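Local coordinates for phage-like element PBSX protein XkdM (Bacillus subtilis, PDB 2GUJ), which probably forms part of the tail tube of the phage-like element PBSX, at residues N7-E13 and K27-V33; G57-F63 and E128-F134; T101-Y107 and D136-K142. All coordinates share one frame; numbering follows the deposited sequence.

Interaction 1 (N7-E13 and K27-V33); sequences NTISGKE and KTFEANV
The ring of Phe29 lies against the backbone of Gly11, whose N sits over one ring face, 3.4 Å from Phe29 CE2. With no side chain at Gly11, the ring can lie directly on the main chain. The same pair is tied through the backbone by Gly11 N to Phe29 O at 3.2 Å. Strands 9-11 and 27-33 run antiparallel, with 160° between their directions. Ile9 and Ala31 form a hydrogen-bonded pair: Ala31 N bonds to Ile9 O, whereas the return bond from Ile9 N to Ala31 O is weak. On the side of the sheet that carries Phe29, the Ile9 CG2 branch meets Ala31 CB at 3.5 Å. Because CG1 is anti to the backbone N (chi1 172°), CG2 is the branch turned to this neighbour, and CG1 leads on into the interior. The other side is more polar. Ser10 and Glu30 are a non-hydrogen-bonded pair meeting CB to CB at 3.5 Å, and Ser10 OG bonds to Asp93 outside the contact. Thr8 OG1 gives a weak bond to Ala31 O. At the far end Glu13 and Lys27 run side by side in a salt bridge whose hydrogen bond, NZ to OE2, is weak; the exact placing of the two chain ends is doubtful. Glu13 is shared with Arg15, and Lys27 also makes a cation-pi contact with Tyr64. Strand 57-63 flanks the other edge of strand 21-33, while Ile9 packs inward on Val104 and Phe137, and Phe29 on Leu106, so the apolar side faces strands 103-109 and 136-138.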
loop_
_atom_site.group_PDB
_atom_site.type_symbol
_atom_site.label_atom_id
_atom_site.label_comp_id
_atom_site.label_asym_id
_atom_site.label_seq_id
_atom_site.Cartn_x
_atom_site.Cartn_y
_atom_site.Cartn_z
ATOM N N ASN B 7 9.450 -4.212 8.457
ATOM C CA ASN B 7 9.249 -3.242 9.538
ATOM C C ASN B 7 7.743 -3.016 9.648
ATOM O O ASN B 7 7.277 -1.952 10.052
ATOM C CB ASN B 7 9.943 -1.922 9.188
ATOM C CG ASN B 7 10.086 -0.998 10.384
ATOM O OD1 ASN B 7 10.542 0.134 10.249
ATOM N ND2 ASN B 7 9.701 -1.480 11.563
ATOM N N THR B 8 6.994 -4.050 9.287
ATOM C CA THR B 8 5.539 -4.020 9.277
ATOM C C THR B 8 4.928 -4.252 10.664
ATOM O O THR B 8 5.652 -4.428 11.647
ATOM C CB THR B 8 5.037 -5.068 8.269
ATOM O OG1 THR B 8 3.621 -4.965 8.111
ATOM C CG2 THR B 8 5.408 -6.470 8.737
ATOM N N ILE B 9 3.599 -4.245 10.727
ATOM C CA ILE B 9 2.849 -4.423 11.971
ATOM C C ILE B 9 1.396 -4.635 11.597
ATOM O O ILE B 9 0.833 -3.842 10.838
ATOM C CB ILE B 9 2.863 -3.162 12.834
ATOM C CG1 ILE B 9 1.909 -3.334 14.027
ATOM C CG2 ILE B 9 2.420 -1.986 12.000
ATOM C CD1 ILE B 9 1.772 -2.107 14.900
ATOM N N SER B 10 0.773 -5.674 12.138
ATOM C CA SER B 10 -0.618 -5.925 11.814
ATOM C C SER B 10 -1.323 -6.657 12.938
ATOM O O SER B 10 -0.687 -7.294 13.770
ATOM C CB SER B 10 -0.707 -6.757 10.553
ATOM O OG SER B 10 -0.755 -8.116 10.912
ATOM N N GLY B 11 -2.646 -6.574 12.947
ATOM C CA GLY B 11 -3.401 -7.245 13.980
ATOM C C GLY B 11 -4.810 -7.641 13.576
ATOM O O GLY B 11 -5.474 -6.951 12.804
ATOM N N LYS B 12 -5.263 -8.769 14.107
ATOM C CA LYS B 12 -6.601 -9.280 13.835
ATOM C C LYS B 12 -7.669 -8.370 14.445
ATOM O O LYS B 12 -7.357 -7.369 15.091
ATOM C CB LYS B 12 -6.739 -10.689 14.419
ATOM C CG LYS B 12 -6.511 -11.851 13.442
ATOM C CD LYS B 12 -7.844 -12.312 12.841
ATOM C CE LYS B 12 -7.798 -13.730 12.287
ATOM N NZ LYS B 12 -9.164 -14.162 11.900
ATOM N N GLU B 13 -8.923 -8.755 14.231
ATOM C CA GLU B 13 -10.112 -8.051 14.701
ATOM C C GLU B 13 -9.887 -6.888 15.653
ATOM O O GLU B 13 -9.328 -7.059 16.733
ATOM C CB GLU B 13 -11.076 -9.050 15.336
ATOM C CG GLU B 13 -11.379 -10.228 14.431
ATOM C CD GLU B 13 -12.850 -10.614 14.414
ATOM O OE1 GLU B 13 -13.184 -11.568 13.681
ATOM O OE2 GLU B 13 -13.669 -9.977 15.116
ATOM N N LYS B 27 -11.852 -5.424 10.633
ATOM C CA LYS B 27 -11.149 -6.695 10.691
ATOM C C LYS B 27 -9.667 -6.540 10.425
ATOM O O LYS B 27 -9.049 -5.578 10.863
ATOM C CB LYS B 27 -11.737 -7.674 9.684
ATOM C CG LYS B 27 -12.273 -8.943 10.317
ATOM C CD LYS B 27 -13.412 -8.641 11.274
ATOM C CE LYS B 27 -14.128 -9.912 11.669
ATOM N NZ LYS B 27 -15.236 -9.673 12.640
ATOM N N THR B 28 -9.093 -7.498 9.713
ATOM C CA THR B 28 -7.681 -7.447 9.402
ATOM C C THR B 28 -7.219 -6.052 9.014
ATOM O O THR B 28 -7.883 -5.339 8.255
ATOM C CB THR B 28 -7.346 -8.398 8.258
ATOM O OG1 THR B 28 -5.986 -8.202 7.862
ATOM C CG2 THR B 28 -8.262 -8.121 7.060
ATOM N N PHE B 29 -6.070 -5.676 9.554
ATOM C CA PHE B 29 -5.463 -4.386 9.273
ATOM C C PHE B 29 -3.964 -4.600 9.369
ATOM O O PHE B 29 -3.508 -5.461 10.121
ATOM C CB PHE B 29 -5.934 -3.351 10.298
ATOM C CG PHE B 29 -5.020 -3.185 11.467
ATOM C CD1 PHE B 29 -3.894 -2.382 11.370
ATOM C CD2 PHE B 29 -5.250 -3.881 12.650
ATOM C CE1 PHE B 29 -3.002 -2.278 12.431
ATOM C CE2 PHE B 29 -4.365 -3.782 13.719
ATOM C CZ PHE B 29 -3.232 -2.981 13.610
ATOM N N GLU B 30 -3.200 -3.835 8.601
ATOM C CA GLU B 30 -1.746 -3.960 8.625
ATOM C C GLU B 30 -1.097 -2.609 8.346
ATOM O O GLU B 30 -1.229 -2.065 7.251
ATOM C CB GLU B 30 -1.289 -4.978 7.578
ATOM C CG GLU B 30 0.227 -5.177 7.518
ATOM C CD GLU B 30 0.664 -6.003 6.314
ATOM O OE1 GLU B 30 0.497 -5.525 5.165
ATOM O OE2 GLU B 30 1.179 -7.132 6.509
ATOM N N ALA B 31 -0.387 -2.076 9.335
ATOM C CA ALA B 31 0.258 -0.779 9.191
ATOM C C ALA B 31 1.729 -0.900 8.869
ATOM O O ALA B 31 2.221 -1.988 8.616
ATOM C CB ALA B 31 0.064 0.040 10.458
ATOM N N ASN B 32 2.429 0.228 8.926
ATOM C CA ASN B 32 3.854 0.287 8.607
ATOM C C ASN B 32 4.620 1.437 9.262
ATOM O O ASN B 32 4.731 2.508 8.657
ATOM C CB ASN B 32 4.023 0.436 7.095
ATOM C CG ASN B 32 4.005 -0.883 6.371
ATOM O OD1 ASN B 32 4.907 -1.703 6.543
ATOM N ND2 ASN B 32 2.986 -1.097 5.543
ATOM N N VAL B 33 5.170 1.258 10.460
ATOM C CA VAL B 33 5.922 2.373 11.040
ATOM C C VAL B 33 6.958 2.866 10.033
ATOM O O VAL B 33 7.754 2.085 9.525
ATOM C CB VAL B 33 6.651 1.979 12.327
ATOM C CG1 VAL B 33 5.708 2.091 13.511
ATOM C CG2 VAL B 33 7.180 0.563 12.213
#

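Interaction 2 (G57-F63 and E128-F134); sequences GTGTATF and EEVPFTF
Backbone hydrogen bonds pair Ala61 with Val130 in both directions: Ala61 N to Val130 O at 3.0 Å and Val130 N to Ala61 O at 2.8 Å. Phe132 N to Gly59 O is weak, and beyond strand 129-132 Gly57 N still reaches Phe134 O, at 3.2 Å. The strand directions differ by 141°, so the pair is antiparallel but markedly twisted.

Aromatic contacts use the glycines. Gly57 CA stands over the Phe134 face, 3.9 Å from the ring centroid, in a CH-pi contact, while Thr58 O lies at the edge of that ring. Phe134 CG takes the position between backbone N and carbonyl carbon (chi1 61°), which folds the ring back over the opposite strand. Phe132 does likewise: one face of its ring covers Gly59 C, and Ala61 CB touches its edge, 3.7 Å from CE2.

Among apolar side-chain contacts, Phe63 CE1 meets Val130 CG2 at 4.0 Å, the two side chains crossing at about a right angle. On the other side of the sheet Thr62 CG2 rests on Glu129 CG, while Thr62 OG1 bonds to Thr28 O in the next strand. Aromatic rings on one side and threonines, glutamate and proline on the other make this an amphipathic antiparallel ladder, consistent with the curled beta barrel of phage tail tube proteins.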
loop_
_atom_site.group_PDB
_atom_site.type_symbol
_atom_site.label_atom_id
_atom_site.label_comp_id
_atom_site.label_asym_id
_atom_site.label_seq_id
_atom_site.Cartn_x
_atom_site.Cartn_y
_atom_site.Cartn_z
ATOM N N GLY B 57 3.127 6.747 10.648
ATOM C CA GLY B 57 3.229 5.846 9.518
ATOM C C GLY B 57 2.025 5.754 8.611
ATOM O O GLY B 57 1.068 6.522 8.729
ATOM N N THR B 58 2.079 4.809 7.679
ATOM C CA THR B 58 0.964 4.592 6.769
ATOM C C THR B 58 0.464 3.179 6.954
ATOM O O THR B 58 1.004 2.428 7.753
ATOM C CB THR B 58 1.366 4.762 5.312
ATOM O OG1 THR B 58 1.999 6.036 5.135
ATOM C CG2 THR B 58 0.121 4.698 4.427
ATOM N N GLY B 59 -0.574 2.817 6.224
ATOM C CA GLY B 59 -1.092 1.478 6.367
ATOM C C GLY B 59 -2.315 1.189 5.531
ATOM O O GLY B 59 -2.659 1.930 4.604
ATOM N N THR B 60 -2.979 0.099 5.883
ATOM C CA THR B 60 -4.166 -0.334 5.186
ATOM C C THR B 60 -4.954 -1.250 6.105
ATOM O O THR B 60 -4.398 -1.868 7.015
ATOM C CB THR B 60 -3.790 -1.095 3.902
ATOM O OG1 THR B 60 -4.766 -2.121 3.645
ATOM C CG2 THR B 60 -2.411 -1.721 4.039
ATOM N N ALA B 61 -6.254 -1.331 5.878
ATOM C CA ALA B 61 -7.077 -2.180 6.702
ATOM C C ALA B 61 -8.403 -2.369 6.018
ATOM O O ALA B 61 -8.789 -1.561 5.177
ATOM C CB ALA B 61 -7.272 -1.541 8.042
ATOM N N THR B 62 -9.101 -3.439 6.375
ATOM C CA THR B 62 -10.402 -3.718 5.788
ATOM C C THR B 62 -11.474 -3.782 6.860
ATOM O O THR B 62 -11.273 -4.376 7.920
ATOM C CB THR B 62 -10.399 -5.052 5.005
ATOM O OG1 THR B 62 -9.592 -6.021 5.693
ATOM C CG2 THR B 62 -9.858 -4.831 3.603
ATOM N N PHE B 63 -12.617 -3.171 6.588
ATOM C CA PHE B 63 -13.690 -3.179 7.559
ATOM C C PHE B 63 -14.581 -4.406 7.435
ATOM O O PHE B 63 -14.729 -4.982 6.352
ATOM C CB PHE B 63 -14.519 -1.902 7.434
ATOM C CG PHE B 63 -13.748 -0.641 7.736
ATOM C CD1 PHE B 63 -12.756 -0.181 6.866
ATOM C CD2 PHE B 63 -14.022 0.094 8.888
ATOM C CE1 PHE B 63 -12.050 0.994 7.138
ATOM C CE2 PHE B 63 -13.322 1.270 9.166
ATOM C CZ PHE B 63 -12.331 1.720 8.284
ATOM N N GLU B 128 -12.381 -2.981 -0.554
ATOM C CA GLU B 128 -12.521 -2.964 0.902
ATOM C C GLU B 128 -11.257 -2.552 1.643
ATOM O O GLU B 128 -11.319 -2.135 2.800
ATOM C CB GLU B 128 -12.963 -4.333 1.417
ATOM C CG GLU B 128 -14.256 -4.813 0.828
ATOM C CD GLU B 128 -15.009 -5.708 1.779
ATOM O OE1 GLU B 128 -14.442 -6.723 2.235
ATOM O OE2 GLU B 128 -16.175 -5.394 2.078
ATOM N N GLU B 129 -10.108 -2.683 0.993
ATOM C CA GLU B 129 -8.854 -2.309 1.632
ATOM C C GLU B 129 -8.718 -0.812 1.627
ATOM O O GLU B 129 -8.382 -0.216 0.608
ATOM C CB GLU B 129 -7.662 -2.927 0.904
ATOM C CG GLU B 129 -7.532 -4.421 1.121
ATOM C CD GLU B 129 -6.277 -4.976 0.519
ATOM O OE1 GLU B 129 -5.182 -4.629 1.007
ATOM O OE2 GLU B 129 -6.385 -5.755 -0.447
ATOM N N VAL B 130 -8.962 -0.197 2.769
ATOM C CA VAL B 130 -8.860 1.237 2.806
ATOM C C VAL B 130 -7.561 1.708 3.393
ATOM O O VAL B 130 -7.071 1.148 4.371
ATOM C CB VAL B 130 -9.991 1.844 3.585
ATOM C CG1 VAL B 130 -10.073 3.324 3.276
ATOM C CG2 VAL B 130 -11.277 1.123 3.233
ATOM N N PRO B 131 -6.968 2.738 2.772
ATOM C CA PRO B 131 -5.696 3.313 3.229
ATOM C C PRO B 131 -5.961 4.226 4.405
ATOM O O PRO B 131 -7.087 4.677 4.588
ATOM C CB PRO B 131 -5.200 4.087 2.006
ATOM C CG PRO B 131 -5.873 3.362 0.837
ATOM C CD PRO B 131 -7.262 3.156 1.388
ATOM N N PHE B 132 -4.946 4.495 5.212
ATOM C CA PHE B 132 -5.136 5.383 6.347
ATOM C C PHE B 132 -3.778 5.738 6.879
ATOM O O PHE B 132 -2.803 5.087 6.527
ATOM C CB PHE B 132 -5.993 4.702 7.419
ATOM C CG PHE B 132 -5.285 3.615 8.170
ATOM C CD1 PHE B 132 -4.270 3.922 9.073
ATOM C CD2 PHE B 132 -5.636 2.280 7.985
ATOM C CE1 PHE B 132 -3.610 2.922 9.777
ATOM C CE2 PHE B 132 -4.976 1.266 8.690
ATOM C CZ PHE B 132 -3.961 1.591 9.591
ATOM N N THR B 133 -3.678 6.760 7.712
ATOM C CA THR B 133 -2.356 7.099 8.204
ATOM C C THR B 133 -2.341 7.490 9.660
ATOM O O THR B 133 -2.696 8.615 10.029
ATOM C CB THR B 133 -1.707 8.242 7.401
ATOM O OG1 THR B 133 -2.362 9.479 7.715
ATOM C CG2 THR B 133 -1.817 7.973 5.910
ATOM N N PHE B 134 -1.906 6.551 10.490
ATOM C CA PHE B 134 -1.828 6.785 11.922
ATOM C C PHE B 134 -0.643 7.688 12.203
ATOM O O PHE B 134 0.233 7.815 11.364
ATOM C CB PHE B 134 -1.654 5.463 12.660
ATOM C CG PHE B 134 -0.410 4.721 12.285
ATOM C CD1 PHE B 134 -0.307 4.069 11.059
ATOM C CD2 PHE B 134 0.656 4.668 13.168
ATOM C CE1 PHE B 134 0.840 3.376 10.723
ATOM C CE2 PHE B 134 1.803 3.985 12.850
ATOM C CZ PHE B 134 1.900 3.332 11.620
#

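Interaction 3 (T101-Y107 and D136-K142)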
loop_
_atom_site.group_PDB
_atom_site.type_symbol
_atom_site.label_atom_id
_atom_site.label_comp_id
_atom_site.label_asym_id
_atom_site.label_seq_id
_atom_site.Cartn_x
_atom_site.Cartn_y
_atom_site.Cartn_z
ATOM N N THR B 101 0.106 -12.350 23.470
ATOM C CA THR B 101 -0.834 -11.567 22.655
ATOM C C THR B 101 -1.329 -10.307 23.371
ATOM O O THR B 101 -2.041 -10.372 24.377
ATOM C CB THR B 101 -2.043 -12.405 22.218
ATOM O OG1 THR B 101 -1.601 -13.429 21.322
ATOM C CG2 THR B 101 -3.058 -11.535 21.490
ATOM N N GLU B 102 -0.948 -9.159 22.818
ATOM C CA GLU B 102 -1.289 -7.865 23.391
ATOM C C GLU B 102 -2.148 -6.998 22.464
ATOM O O GLU B 102 -2.270 -7.264 21.266
ATOM C CB GLU B 102 0.004 -7.105 23.730
ATOM C CG GLU B 102 1.100 -7.926 24.425
ATOM C CD GLU B 102 2.401 -7.957 23.629
ATOM O OE1 GLU B 102 2.417 -8.601 22.559
ATOM O OE2 GLU B 102 3.392 -7.324 24.063
ATOM N N ARG B 103 -2.740 -5.953 23.036
ATOM C CA ARG B 103 -3.571 -5.025 22.279
ATOM C C ARG B 103 -2.691 -3.982 21.615
ATOM O O ARG B 103 -1.692 -3.539 22.175
ATOM C CB ARG B 103 -4.571 -4.318 23.196
ATOM C CG ARG B 103 -5.473 -3.336 22.456
ATOM C CD ARG B 103 -6.941 -3.609 22.746
ATOM N NE ARG B 103 -7.456 -2.835 23.870
ATOM C CZ ARG B 103 -8.672 -2.991 24.374
ATOM N NH1 ARG B 103 -9.491 -3.900 23.860
ATOM N NH2 ARG B 103 -9.082 -2.217 25.369
ATOM N N VAL B 104 -3.087 -3.582 20.420
ATOM C CA VAL B 104 -2.354 -2.586 19.668
ATOM C C VAL B 104 -3.281 -1.428 19.408
ATOM O O VAL B 104 -4.397 -1.627 18.934
ATOM C CB VAL B 104 -1.955 -3.124 18.309
ATOM C CG1 VAL B 104 -0.919 -2.231 17.678
ATOM C CG2 VAL B 104 -1.460 -4.530 18.457
ATOM N N THR B 105 -2.857 -0.220 19.730
ATOM C CA THR B 105 -3.710 0.904 19.418
ATOM C C THR B 105 -2.943 1.700 18.375
ATOM O O THR B 105 -1.715 1.632 18.320
ATOM C CB THR B 105 -3.976 1.777 20.636
ATOM O OG1 THR B 105 -2.901 2.704 20.793
ATOM C CG2 THR B 105 -4.113 0.916 21.894
ATOM N N LEU B 106 -3.659 2.417 17.520
ATOM C CA LEU B 106 -3.019 3.236 16.496
ATOM C C LEU B 106 -3.541 4.628 16.675
ATOM O O LEU B 106 -4.622 4.969 16.189
ATOM C CB LEU B 106 -3.360 2.749 15.091
ATOM C CG LEU B 106 -2.527 1.561 14.608
ATOM C CD1 LEU B 106 -1.046 1.879 14.777
ATOM C CD2 LEU B 106 -2.878 0.337 15.404
ATOM N N TYR B 107 -2.773 5.441 17.380
ATOM C CA TYR B 107 -3.198 6.803 17.616
ATOM C C TYR B 107 -3.276 7.575 16.332
ATOM O O TYR B 107 -2.408 7.474 15.470
ATOM C CB TYR B 107 -2.263 7.489 18.594
ATOM C CG TYR B 107 -2.139 6.709 19.870
ATOM C CD1 TYR B 107 -3.221 5.975 20.368
ATOM C CD2 TYR B 107 -0.940 6.677 20.569
ATOM C CE1 TYR B 107 -3.106 5.224 21.525
ATOM C CE2 TYR B 107 -0.811 5.928 21.728
ATOM C CZ TYR B 107 -1.899 5.198 22.199
ATOM O OH TYR B 107 -1.750 4.403 23.312
ATOM N N ASP B 136 0.870 7.480 15.355
ATOM C CA ASP B 136 1.575 6.822 16.443
ATOM C C ASP B 136 0.905 5.481 16.711
ATOM O O ASP B 136 -0.305 5.340 16.534
ATOM C CB ASP B 136 1.546 7.684 17.699
ATOM C CG ASP B 136 2.397 7.115 18.790
ATOM O OD1 ASP B 136 2.383 5.882 18.940
ATOM O OD2 ASP B 136 3.075 7.876 19.506
ATOM N N PHE B 137 1.698 4.501 17.127
ATOM C CA PHE B 137 1.203 3.164 17.398
ATOM C C PHE B 137 1.575 2.767 18.814
ATOM O O PHE B 137 2.406 3.422 19.432
ATOM C CB PHE B 137 1.805 2.203 16.386
ATOM C CG PHE B 137 2.949 1.401 16.908
ATOM C CD1 PHE B 137 2.723 0.151 17.465
ATOM C CD2 PHE B 137 4.251 1.870 16.816
ATOM C CE1 PHE B 137 3.773 -0.633 17.916
ATOM C CE2 PHE B 137 5.309 1.095 17.266
ATOM C CZ PHE B 137 5.066 -0.162 17.818
ATOM N N ASP B 138 0.994 1.684 19.325
ATOM C CA ASP B 138 1.263 1.299 20.707
ATOM C C ASP B 138 0.823 -0.138 21.043
ATOM O O ASP B 138 -0.090 -0.680 20.426
ATOM C CB ASP B 138 0.515 2.286 21.616
ATOM C CG ASP B 138 0.965 2.231 23.048
ATOM O OD1 ASP B 138 1.132 1.112 23.580
ATOM O OD2 ASP B 138 1.132 3.319 23.643
ATOM N N VAL B 139 1.457 -0.744 22.038
ATOM C CA VAL B 139 1.106 -2.094 22.462
ATOM C C VAL B 139 1.110 -2.038 23.977
ATOM O O VAL B 139 1.956 -2.637 24.627
ATOM C CB VAL B 139 2.150 -3.106 21.985
ATOM C CG1 VAL B 139 1.746 -4.501 22.395
ATOM C CG2 VAL B 139 2.308 -3.000 20.476
ATOM N N PRO B 140 0.139 -1.327 24.553
ATOM C CA PRO B 140 -0.077 -1.095 25.982
ATOM C C PRO B 140 -0.283 -2.250 26.943
ATOM O O PRO B 140 0.370 -2.305 27.980
ATOM C CB PRO B 140 -1.277 -0.167 25.985
ATOM C CG PRO B 140 -2.093 -0.740 24.883
ATOM C CD PRO B 140 -1.051 -0.907 23.791
ATOM N N GLU B 141 -1.192 -3.162 26.628
ATOM C CA GLU B 141 -1.464 -4.259 27.548
ATOM C C GLU B 141 -1.389 -5.617 26.898
ATOM O O GLU B 141 -1.384 -5.713 25.679
ATOM C CB GLU B 141 -2.839 -4.055 28.182
ATOM C CG GLU B 141 -3.963 -3.878 27.162
ATOM C CD GLU B 141 -5.192 -3.174 27.739
ATOM O OE1 GLU B 141 -5.764 -3.684 28.731
ATOM O OE2 GLU B 141 -5.594 -2.117 27.189
ATOM N N LYS B 142 -1.306 -6.670 27.708
ATOM C CA LYS B 142 -1.243 -7.995 27.131
ATOM C C LYS B 142 -2.639 -8.424 26.755
ATOM O O LYS B 142 -3.199 -7.872 25.813
ATOM C CB LYS B 142 -0.574 -8.989 28.080
ATOM C CG LYS B 142 0.948 -8.911 27.970
ATOM C CD LYS B 142 1.666 -10.146 28.474
ATOM C CE LYS B 142 3.124 -10.118 28.036
ATOM N NZ LYS B 142 3.907 -11.269 28.559
#
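Beyond the end of an antiparallel beta ladder, part of the curled sheet expected for a phage tail tube barrel, Glu102 CB packs near Val139 CG1, though its exact spacing is uncertain. The carboxylate of Glu102 has its salt bridge with Arg99, outside the contact. Arg103 runs alongside Glu141, and its NE is 3.9 Å from Glu141 OE2, a long salt bridge in which the guanidinium and carboxylate planes are 76° apart; NE also has a weak bond to Gln89. Val104 CA makes a C-H...O contact with Asp138 O, and its CG1 touches the edge of the Phe137 ring and Val139 CG2. Thr105 pairs with Asp138 in hydrogen-bonded fashion: Thr105 N to Asp138 O measures 2.9 Å, and the reverse bond from Asp138 N to Thr105 O is weak. Thr105 CG2 reaches the Pro140 ring, 4.0 Å from CG. Leu106 faces Phe137 as the non-hydrogen-bonded pair, laying CD1 against Phe137 CB, while the Phe137 ring leads away to Ile9 and helix 44-47. On its other edge the strand is bonded to strand 86-92, through Val104 with Ala90 and Leu106 with Leu88. Tyr107 ends the ladder opposite Asp136 with weak backbone bonds both ways, and Asp136 OD2 is held in a salt bridge by Arg46. The Tyr107 ring (chi1 -55°) is modelled too close to Thr105, so its exact setting is doubtful; as placed, it passes Asp136, and Tyr107 OH bonds to Asp138 OD2 at 3.1 Å from above the carboxylate plane, 59° out of it.

Overall arrangement
From the N terminus, interaction 1 closes first, bringing strand 21-33 back onto strand 9-11 across a short, mostly strand linker. Interaction 2 opens next, at 57-63, and is still open when 101-107 begins interaction 3; it closes at 128-134 before 136-142 closes interaction 3, so these two cross while interaction 1 precedes both in series. Strands 21-33 and 57-63 are sheet neighbours, linked by Glu30 N to Thr60 O at 2.8 Å. Interactions 1 and 3 meet through the interior, Val33 CG1 on Phe137 CD2 at 3.6 Å. Phe134, packed on Ala31 and Leu106, connects all three across the curled sheet.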